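Local structure of Phospholipase/Carboxylesterase (Haliangium ochraceum, 4Q82) at residues M83-E91 and K102-R110; L205-H214 and T226-C236. The protein is probably a serine hydrolase of the alpha/beta-hydrolase type that cleaves carboxylic ester bonds, perhaps those of phospholipids. All coordinates share one frame; numbering follows the deposited sequence.

Contact 1: M83-E91 and K102-R110; sequences MVFWHGIGE and KVLANGPPR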
loop_
_atom_site.group_PDB
_atom_site.type_symbol
_atom_site.label_atom_id
_atom_site.label_comp_id
_atom_site.label_asym_id
_atom_site.label_seq_id
_atom_site.Cartn_x
_atom_site.Cartn_y
_atom_site.Cartn_z
HETATM N N MSE A 83 0.988 -2.028 -7.450
HETATM C CA MSE A 83 0.642 -1.788 -6.064
HETATM C C MSE A 83 1.763 -2.288 -5.178
HETATM O O MSE A 83 2.133 -3.465 -5.254
HETATM C CB MSE A 83 -0.673 -2.496 -5.695
HETATM C CG MSE A 83 -1.078 -2.313 -4.234
HETATM SE SE MSE A 83 -2.595 -3.466 -3.741
HETATM C CE MSE A 83 -3.922 -2.776 -5.005
ATOM N N VAL A 84 2.296 -1.414 -4.326
ATOM C CA VAL A 84 3.298 -1.865 -3.362
ATOM C C VAL A 84 2.661 -1.757 -1.981
ATOM O O VAL A 84 2.184 -0.683 -1.581
ATOM C CB VAL A 84 4.593 -1.051 -3.441
ATOM C CG1 VAL A 84 5.615 -1.524 -2.367
ATOM C CG2 VAL A 84 5.220 -1.181 -4.855
ATOM N N PHE A 85 2.625 -2.884 -1.280
ATOM C CA PHE A 85 1.948 -2.979 0.022
ATOM C C PHE A 85 2.968 -3.177 1.144
ATOM O O PHE A 85 3.838 -4.062 1.036
ATOM C CB PHE A 85 0.951 -4.149 0.032
ATOM C CG PHE A 85 0.599 -4.613 1.437
ATOM C CD1 PHE A 85 -0.263 -3.857 2.225
ATOM C CD2 PHE A 85 1.162 -5.771 1.971
ATOM C CE1 PHE A 85 -0.599 -4.263 3.558
ATOM C CE2 PHE A 85 0.860 -6.183 3.269
ATOM C CZ PHE A 85 -0.029 -5.430 4.074
ATOM N N TRP A 86 2.850 -2.380 2.219
ATOM C CA TRP A 86 3.741 -2.477 3.384
ATOM C C TRP A 86 2.989 -2.982 4.617
ATOM O O TRP A 86 2.004 -2.376 5.063
ATOM C CB TRP A 86 4.393 -1.109 3.676
ATOM C CG TRP A 86 5.254 -0.667 2.559
ATOM C CD1 TRP A 86 4.867 0.032 1.445
ATOM C CD2 TRP A 86 6.653 -0.917 2.411
ATOM N NE1 TRP A 86 5.950 0.226 0.618
ATOM C CE2 TRP A 86 7.053 -0.355 1.182
ATOM C CE3 TRP A 86 7.608 -1.565 3.200
ATOM C CZ2 TRP A 86 8.370 -0.395 0.733
ATOM C CZ3 TRP A 86 8.926 -1.633 2.730
ATOM C CH2 TRP A 86 9.289 -1.033 1.517
ATOM N N HIS A 87 3.491 -4.086 5.171
ATOM C CA HIS A 87 2.887 -4.781 6.301
ATOM C C HIS A 87 3.046 -4.041 7.647
ATOM O O HIS A 87 3.761 -3.028 7.758
ATOM C CB HIS A 87 3.522 -6.177 6.388
ATOM C CG HIS A 87 4.984 -6.124 6.712
ATOM N ND1 HIS A 87 5.446 -5.876 7.989
ATOM C CD2 HIS A 87 6.085 -6.259 5.929
ATOM C CE1 HIS A 87 6.772 -5.869 7.983
ATOM N NE2 HIS A 87 7.185 -6.102 6.749
ATOM N N GLY A 88 2.408 -4.575 8.684
ATOM C CA GLY A 88 2.518 -3.991 10.004
ATOM C C GLY A 88 3.669 -4.562 10.822
ATOM O O GLY A 88 4.328 -5.524 10.421
ATOM N N ILE A 89 3.888 -3.993 12.004
ATOM C CA ILE A 89 5.122 -4.291 12.762
ATOM C C ILE A 89 5.230 -5.768 13.187
ATOM O O ILE A 89 6.343 -6.316 13.345
ATOM C CB ILE A 89 5.227 -3.346 13.993
ATOM C CG1 ILE A 89 6.673 -3.193 14.472
ATOM C CG2 ILE A 89 4.274 -3.797 15.110
ATOM C CD1 ILE A 89 6.841 -2.027 15.464
ATOM N N GLY A 90 4.091 -6.433 13.342
ATOM C CA GLY A 90 4.097 -7.827 13.756
ATOM C C GLY A 90 4.729 -8.732 12.723
ATOM O O GLY A 90 5.168 -9.854 13.015
ATOM N N GLU A 91 4.777 -8.254 11.494
ATOM C CA GLU A 91 5.252 -9.092 10.417
ATOM C C GLU A 91 6.679 -8.724 9.962
ATOM O O GLU A 91 7.141 -9.237 8.943
ATOM C CB GLU A 91 4.250 -9.028 9.249
ATOM C CG GLU A 91 2.946 -9.768 9.553
ATOM C CD GLU A 91 2.118 -9.147 10.684
ATOM O OE1 GLU A 91 1.753 -7.961 10.593
ATOM O OE2 GLU A 91 1.840 -9.854 11.678
ATOM N N LYS A 102 5.748 -14.666 7.289
ATOM C CA LYS A 102 5.018 -13.767 8.204
ATOM C C LYS A 102 4.179 -12.735 7.459
ATOM O O LYS A 102 3.098 -12.365 7.918
ATOM C CB LYS A 102 5.978 -13.015 9.138
ATOM C CG LYS A 102 6.636 -13.871 10.205
ATOM C CD LYS A 102 7.537 -12.984 11.059
ATOM C CE LYS A 102 8.561 -13.774 11.872
ATOM N NZ LYS A 102 9.668 -12.860 12.337
ATOM N N VAL A 103 4.695 -12.258 6.330
ATOM C CA VAL A 103 4.052 -11.174 5.591
ATOM C C VAL A 103 2.715 -11.642 5.000
ATOM O O VAL A 103 1.847 -10.814 4.679
ATOM C CB VAL A 103 5.011 -10.605 4.485
ATOM C CG1 VAL A 103 4.333 -9.535 3.632
ATOM C CG2 VAL A 103 6.306 -10.045 5.106
ATOM N N LEU A 104 2.501 -12.957 4.913
ATOM C CA LEU A 104 1.234 -13.465 4.394
ATOM C C LEU A 104 0.056 -13.294 5.370
ATOM O O LEU A 104 -1.087 -13.602 5.018
ATOM C CB LEU A 104 1.352 -14.948 4.016
ATOM C CG LEU A 104 2.438 -15.306 3.006
ATOM C CD1 LEU A 104 2.446 -16.827 2.801
ATOM C CD2 LEU A 104 2.184 -14.564 1.683
ATOM N N ALA A 105 0.329 -12.803 6.579
ATOM C CA ALA A 105 -0.695 -12.722 7.633
ATOM C C ALA A 105 -1.855 -11.775 7.301
ATOM O O ALA A 105 -3.019 -12.067 7.605
ATOM C CB ALA A 105 -0.067 -12.286 8.939
ATOM N N ASN A 106 -1.540 -10.642 6.697
ATOM C CA ASN A 106 -2.541 -9.593 6.485
ATOM C C ASN A 106 -2.438 -8.972 5.116
ATOM O O ASN A 106 -1.387 -9.013 4.478
ATOM C CB ASN A 106 -2.374 -8.429 7.510
ATOM C CG ASN A 106 -2.402 -8.877 8.937
ATOM O OD1 ASN A 106 -1.487 -8.561 9.728
ATOM N ND2 ASN A 106 -3.462 -9.566 9.318
ATOM N N GLY A 107 -3.513 -8.317 4.683
ATOM C CA GLY A 107 -3.414 -7.473 3.510
ATOM C C GLY A 107 -3.452 -8.243 2.199
ATOM O O GLY A 107 -3.736 -9.440 2.176
ATOM N N PRO A 108 -3.167 -7.549 1.087
ATOM C CA PRO A 108 -3.184 -8.188 -0.232
ATOM C C PRO A 108 -2.472 -9.548 -0.286
ATOM O O PRO A 108 -3.071 -10.469 -0.855
ATOM C CB PRO A 108 -2.483 -7.156 -1.122
ATOM C CG PRO A 108 -2.953 -5.837 -0.524
ATOM C CD PRO A 108 -2.881 -6.103 0.995
ATOM N N PRO A 109 -1.255 -9.692 0.299
ATOM C CA PRO A 109 -0.621 -11.009 0.103
ATOM C C PRO A 109 -1.373 -12.143 0.808
ATOM O O PRO A 109 -1.313 -13.292 0.354
ATOM C CB PRO A 109 0.789 -10.811 0.688
ATOM C CG PRO A 109 0.636 -9.675 1.682
ATOM C CD PRO A 109 -0.345 -8.750 0.989
ATOM N N ARG A 110 -2.069 -11.837 1.907
ATOM C CA ARG A 110 -2.930 -12.838 2.534
ATOM C C ARG A 110 -3.985 -13.346 1.549
ATOM O O ARG A 110 -4.117 -14.566 1.340
ATOM C CB ARG A 110 -3.628 -12.255 3.779
ATOM C CG ARG A 110 -4.676 -13.179 4.388
ATOM C CD ARG A 110 -5.560 -12.415 5.377
ATOM N NE ARG A 110 -6.624 -13.265 5.902
ATOM C CZ ARG A 110 -6.491 -14.062 6.956
ATOM N NH1 ARG A 110 -5.335 -14.120 7.617
ATOM N NH2 ARG A 110 -7.516 -14.800 7.358
HETATM O O HOH W 1 7.916 -10.245 13.507
#
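The Phe85 ring lies against residues 106-109. Over one face sits Pro108, its CD 3.8 Å from the centroid of the Phe85 ring and 16° off the normal, a CH-pi contact; the backbone N of His87 lies over the opposite face. Obliquely to the ring come Pro109, whose CD is 3.5 Å from Phe85 CD2, Gly107 CA and Asn106 O. The His87 ring carries Glu91 O over one face, 3.5 Å above its plane, and Val103 CG2 meets His87 CD2 obliquely. The Glu91 carboxylate and Asn106 amide stand nearly perpendicular; Glu91 OE1 and Asn106 OD1, 3.4 Å apart, are two acceptors and form no hydrogen bond.

On the Phe85 side of Gly107 the ring occupies the place a side chain would need, and the positive phi of 79° also favours glycine. An alanine in place of Phe85 would remove the ring that both prolines touch and is likely to open a gap beside them. Selenomethionine Met83 extends the apolar patch, SE to Pro108 CG at 4.0 Å.

His87 has CG between its backbone N and carbonyl carbon (chi1 65°), which helps bring ND1 to Gly88 O, a bond of 2.7 Å. That oxygen also accepts from Glu91 N, on the opposite face of its carbonyl plane. Glu91 CG rests on Lys102 O at 3.1 Å. At the surface a water donates to Gly90 O and weakly accepts from Lys102 NZ.

His87 NE2 accepts from His130 N, so both ring nitrogens are held. Strand 80-86 runs between strands 124-128 and 158-163, and Phe85 also touches Ser127, Thr162 and the Tyr260 ring, so the prolines close over a central strand.

Contact 2: L205-H214 and T226-C236; sequences LAQVPIWGFH and TIEPMNGLIAC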
loop_
_atom_site.group_PDB
_atom_site.type_symbol
_atom_site.label_atom_id
_atom_site.label_comp_id
_atom_site.label_asym_id
_atom_site.label_seq_id
_atom_site.Cartn_x
_atom_site.Cartn_y
_atom_site.Cartn_z
ATOM N N LEU A 205 0.251 18.664 0.188
ATOM C CA LEU A 205 0.071 17.228 0.229
ATOM C C LEU A 205 -1.219 16.808 -0.482
ATOM O O LEU A 205 -1.354 15.671 -0.917
ATOM C CB LEU A 205 0.066 16.753 1.676
ATOM C CG LEU A 205 -0.085 15.269 2.000
ATOM C CD1 LEU A 205 1.002 14.465 1.334
ATOM C CD2 LEU A 205 -0.019 15.101 3.496
ATOM N N ALA A 206 -2.154 17.737 -0.627
ATOM C CA ALA A 206 -3.457 17.407 -1.217
ATOM C C ALA A 206 -3.373 17.165 -2.731
ATOM O O ALA A 206 -4.372 16.814 -3.376
ATOM C CB ALA A 206 -4.469 18.501 -0.910
ATOM N N GLN A 207 -2.183 17.326 -3.296
ATOM C CA GLN A 207 -1.982 17.001 -4.700
ATOM C C GLN A 207 -1.831 15.492 -4.940
ATOM O O GLN A 207 -1.906 15.024 -6.074
ATOM C CB GLN A 207 -0.770 17.755 -5.241
ATOM C CG GLN A 207 -1.005 19.267 -5.335
ATOM C CD GLN A 207 -2.183 19.623 -6.228
ATOM O OE1 GLN A 207 -3.132 20.290 -5.798
ATOM N NE2 GLN A 207 -2.115 19.203 -7.486
ATOM N N VAL A 208 -1.636 14.733 -3.869
ATOM C CA VAL A 208 -1.622 13.273 -3.945
ATOM C C VAL A 208 -2.963 12.712 -3.472
ATOM O O VAL A 208 -3.395 13.024 -2.374
ATOM C CB VAL A 208 -0.505 12.689 -3.058
ATOM C CG1 VAL A 208 -0.523 11.181 -3.100
ATOM C CG2 VAL A 208 0.849 13.220 -3.503
ATOM N N PRO A 209 -3.626 11.883 -4.294
ATOM C CA PRO A 209 -4.907 11.321 -3.856
ATOM C C PRO A 209 -4.675 10.309 -2.746
ATOM O O PRO A 209 -3.842 9.410 -2.920
ATOM C CB PRO A 209 -5.468 10.636 -5.120
ATOM C CG PRO A 209 -4.617 11.120 -6.261
ATOM C CD PRO A 209 -3.278 11.490 -5.671
ATOM N N ILE A 210 -5.359 10.477 -1.616
ATOM C CA ILE A 210 -5.211 9.562 -0.494
ATOM C C ILE A 210 -6.578 9.139 0.060
ATOM O O ILE A 210 -7.496 9.963 0.188
ATOM C CB ILE A 210 -4.370 10.193 0.655
ATOM C CG1 ILE A 210 -3.025 10.697 0.118
ATOM C CG2 ILE A 210 -4.191 9.143 1.789
ATOM C CD1 ILE A 210 -2.178 11.482 1.160
ATOM N N TRP A 211 -6.719 7.848 0.350
ATOM C CA TRP A 211 -7.874 7.356 1.090
ATOM C C TRP A 211 -7.353 6.792 2.403
ATOM O O TRP A 211 -6.628 5.786 2.424
ATOM C CB TRP A 211 -8.626 6.294 0.287
ATOM C CG TRP A 211 -9.985 5.922 0.827
ATOM C CD1 TRP A 211 -10.495 6.199 2.064
ATOM C CD2 TRP A 211 -10.992 5.193 0.120
ATOM N NE1 TRP A 211 -11.783 5.672 2.167
ATOM C CE2 TRP A 211 -12.104 5.064 0.975
ATOM C CE3 TRP A 211 -11.061 4.641 -1.170
ATOM C CZ2 TRP A 211 -13.279 4.400 0.586
ATOM C CZ3 TRP A 211 -12.221 3.975 -1.562
ATOM C CH2 TRP A 211 -13.320 3.864 -0.686
ATOM N N GLY A 212 -7.692 7.462 3.503
ATOM C CA GLY A 212 -7.240 7.034 4.818
ATOM C C GLY A 212 -8.359 6.308 5.545
ATOM O O GLY A 212 -9.542 6.688 5.428
ATOM N N PHE A 213 -7.988 5.260 6.276
ATOM C CA PHE A 213 -8.934 4.398 7.024
ATOM C C PHE A 213 -8.480 4.278 8.460
ATOM O O PHE A 213 -7.273 4.107 8.695
ATOM C CB PHE A 213 -8.982 2.968 6.469
ATOM C CG PHE A 213 -9.649 2.840 5.142
ATOM C CD1 PHE A 213 -8.976 3.176 3.970
ATOM C CD2 PHE A 213 -10.947 2.359 5.070
ATOM C CE1 PHE A 213 -9.599 3.049 2.709
ATOM C CE2 PHE A 213 -11.604 2.227 3.812
ATOM C CZ PHE A 213 -10.921 2.565 2.641
ATOM N N HIS A 214 -9.414 4.280 9.424
ATOM C CA HIS A 214 -8.975 4.080 10.818
ATOM C C HIS A 214 -10.182 3.603 11.628
ATOM O O HIS A 214 -11.308 4.018 11.344
ATOM C CB HIS A 214 -8.413 5.377 11.422
ATOM C CG HIS A 214 -7.189 5.181 12.293
ATOM N ND1 HIS A 214 -5.973 5.740 11.963
ATOM C CD2 HIS A 214 -6.991 4.511 13.463
ATOM C CE1 HIS A 214 -5.072 5.419 12.882
ATOM N NE2 HIS A 214 -5.663 4.677 13.805
ATOM N N THR A 226 -5.085 9.452 11.429
ATOM C CA THR A 226 -5.682 9.475 10.094
ATOM C C THR A 226 -6.715 10.591 9.972
ATOM O O THR A 226 -6.810 11.259 8.950
ATOM C CB THR A 226 -6.345 8.123 9.754
ATOM O OG1 THR A 226 -5.344 7.096 9.827
ATOM C CG2 THR A 226 -6.957 8.122 8.319
ATOM N N ILE A 227 -7.496 10.801 11.022
ATOM C CA ILE A 227 -8.621 11.714 10.901
ATOM C C ILE A 227 -8.169 13.172 10.720
ATOM O O ILE A 227 -8.736 13.902 9.902
ATOM C CB ILE A 227 -9.562 11.587 12.128
ATOM C CG1 ILE A 227 -10.249 10.202 12.107
ATOM C CG2 ILE A 227 -10.609 12.721 12.138
ATOM C CD1 ILE A 227 -10.952 9.861 13.423
ATOM N N GLU A 228 -7.163 13.602 11.485
ATOM C CA GLU A 228 -6.706 14.989 11.391
ATOM C C GLU A 228 -6.153 15.280 9.995
ATOM O O GLU A 228 -6.618 16.225 9.351
ATOM C CB GLU A 228 -5.664 15.339 12.475
ATOM C CG GLU A 228 -5.084 16.767 12.340
ATOM C CD GLU A 228 -4.013 17.113 13.386
ATOM O OE1 GLU A 228 -2.802 17.059 13.066
ATOM O OE2 GLU A 228 -4.375 17.477 14.523
ATOM N N PRO A 229 -5.179 14.477 9.510
ATOM C CA PRO A 229 -4.688 14.836 8.177
ATOM C C PRO A 229 -5.748 14.683 7.084
ATOM O O PRO A 229 -5.759 15.530 6.200
ATOM C CB PRO A 229 -3.505 13.879 7.949
ATOM C CG PRO A 229 -3.698 12.774 8.913
ATOM C CD PRO A 229 -4.378 13.383 10.101
HETATM N N MSE A 230 -6.629 13.685 7.147
HETATM C CA MSE A 230 -7.586 13.551 6.052
HETATM C C MSE A 230 -8.587 14.701 6.114
HETATM O O MSE A 230 -8.976 15.248 5.071
HETATM C CB MSE A 230 -8.329 12.201 6.087
HETATM C CG MSE A 230 -7.497 10.960 5.817
HETATM SE SE MSE A 230 -6.331 11.117 4.268
HETATM C CE MSE A 230 -7.566 11.982 3.013
ATOM N N ASN A 231 -8.997 15.107 7.319
ATOM C CA ASN A 231 -9.883 16.274 7.392
ATOM C C ASN A 231 -9.209 17.513 6.798
ATOM O O ASN A 231 -9.838 18.289 6.084
ATOM C CB ASN A 231 -10.308 16.572 8.834
ATOM C CG ASN A 231 -11.380 15.623 9.344
ATOM O OD1 ASN A 231 -12.063 14.965 8.569
ATOM N ND2 ASN A 231 -11.555 15.594 10.660
ATOM N N GLY A 232 -7.925 17.695 7.107
ATOM C CA GLY A 232 -7.166 18.806 6.558
ATOM C C GLY A 232 -7.099 18.752 5.037
ATOM O O GLY A 232 -7.314 19.754 4.354
ATOM N N LEU A 233 -6.794 17.570 4.506
ATOM C CA LEU A 233 -6.645 17.409 3.077
ATOM C C LEU A 233 -7.981 17.618 2.366
ATOM O O LEU A 233 -8.031 18.239 1.307
ATOM C CB LEU A 233 -6.089 16.029 2.749
ATOM C CG LEU A 233 -4.639 15.774 3.189
ATOM C CD1 LEU A 233 -4.363 14.276 3.055
ATOM C CD2 LEU A 233 -3.685 16.609 2.336
ATOM N N ILE A 234 -9.057 17.095 2.957
ATOM C CA ILE A 234 -10.404 17.258 2.391
ATOM C C ILE A 234 -10.798 18.736 2.374
ATOM O O ILE A 234 -11.436 19.202 1.423
ATOM C CB ILE A 234 -11.436 16.407 3.179
ATOM C CG1 ILE A 234 -11.271 14.937 2.801
ATOM C CG2 ILE A 234 -12.870 16.827 2.879
ATOM C CD1 ILE A 234 -11.934 13.976 3.755
ATOM N N ALA A 235 -10.397 19.484 3.402
ATOM C CA ALA A 235 -10.731 20.905 3.471
ATOM C C ALA A 235 -9.925 21.753 2.475
ATOM O O ALA A 235 -10.284 22.905 2.196
ATOM C CB ALA A 235 -10.527 21.433 4.903
ATOM N N CYS A 236 -8.845 21.197 1.931
ATOM C CA CYS A 236 -8.020 21.949 0.993
ATOM C C CYS A 236 -8.814 22.302 -0.258
ATOM O O CYS A 236 -9.571 21.483 -0.779
ATOM C CB CYS A 236 -6.763 21.170 0.617
ATOM S SG CYS A 236 -5.553 21.079 1.971
#
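Thr226 turns OG1 anti to its own carbonyl carbon, and His214, with an unusual chi1 of -140°, swings its imidazole to meet it. The hydroxyl arrives at the ring edge, in plane, and Thr226 OG1 and His214 ND1 lie 2.6 Å apart in a nearly straight hydrogen bond (173°) in which either may be the donor. His214 NE2 bonds to Val221 O, so both ring nitrogens are engaged and the rotation of the imidazole is fixed; OG1 has a further, weak bond with Gly192 O. The same threonine lays its methyl on the strand backbone, CG2 being 3.6 Å from Gly212 C.

Gly212 lets the helix come this near: a side chain there would run into Thr226 CG2 and Met230 CG. Selenomethionine Met230, bent at both chi2 and chi3, curls its end along the strand, with SE 3.8 Å from Ile210 CG2 and CE 3.5 Å from Ile210 O. One turn on, Leu233 divides its branches: CD1 meets Ile210 CD1 at 4.0 Å, whereas CD2 presses on the 3-10 segment 205-207, 3.5 Å from Ala206 N and also against Leu205 CB. Ala206 CB finally touches Cys236 CB at 3.8 Å. The disulfide of Cys236 with Cys203 ties this end of the helix covalently to the chain just before Leu205.

Trp172 and Leu175 of helix 167-178 pack on Ile210, and Phe198 on Leu233, enclosing the apolar row. Strand 210-214 and helix 226-235 run nearly antiparallel, at 150° with axes 8.5 Å apart, as expected of the first half of the beta-alpha-beta crossover that continues into strand 243-248, consistent with the alpha/beta-hydrolase fold, whose strand order 1-2-4-3-5-6-7-8 the sheet follows.

Both contacts pack a segment against a strand of the same mixed sheet, but on opposite sides of the chain's centre, with their own centres about 23 Å apart and no touch between them. Contact 1 involves an inner strand, yet it is only partly buried, because its far end runs out into loops and water. Contact 2, on the strand next to the edge strand 243-248, is buried throughout. The chemistry follows: in contact 1 an aromatic ring against prolines gives way to polar groups and a water, weakly bonded on one side, whereas contact 2 joins largely aliphatic side chains with one direct histidine-threonine bond and a nearby disulfide.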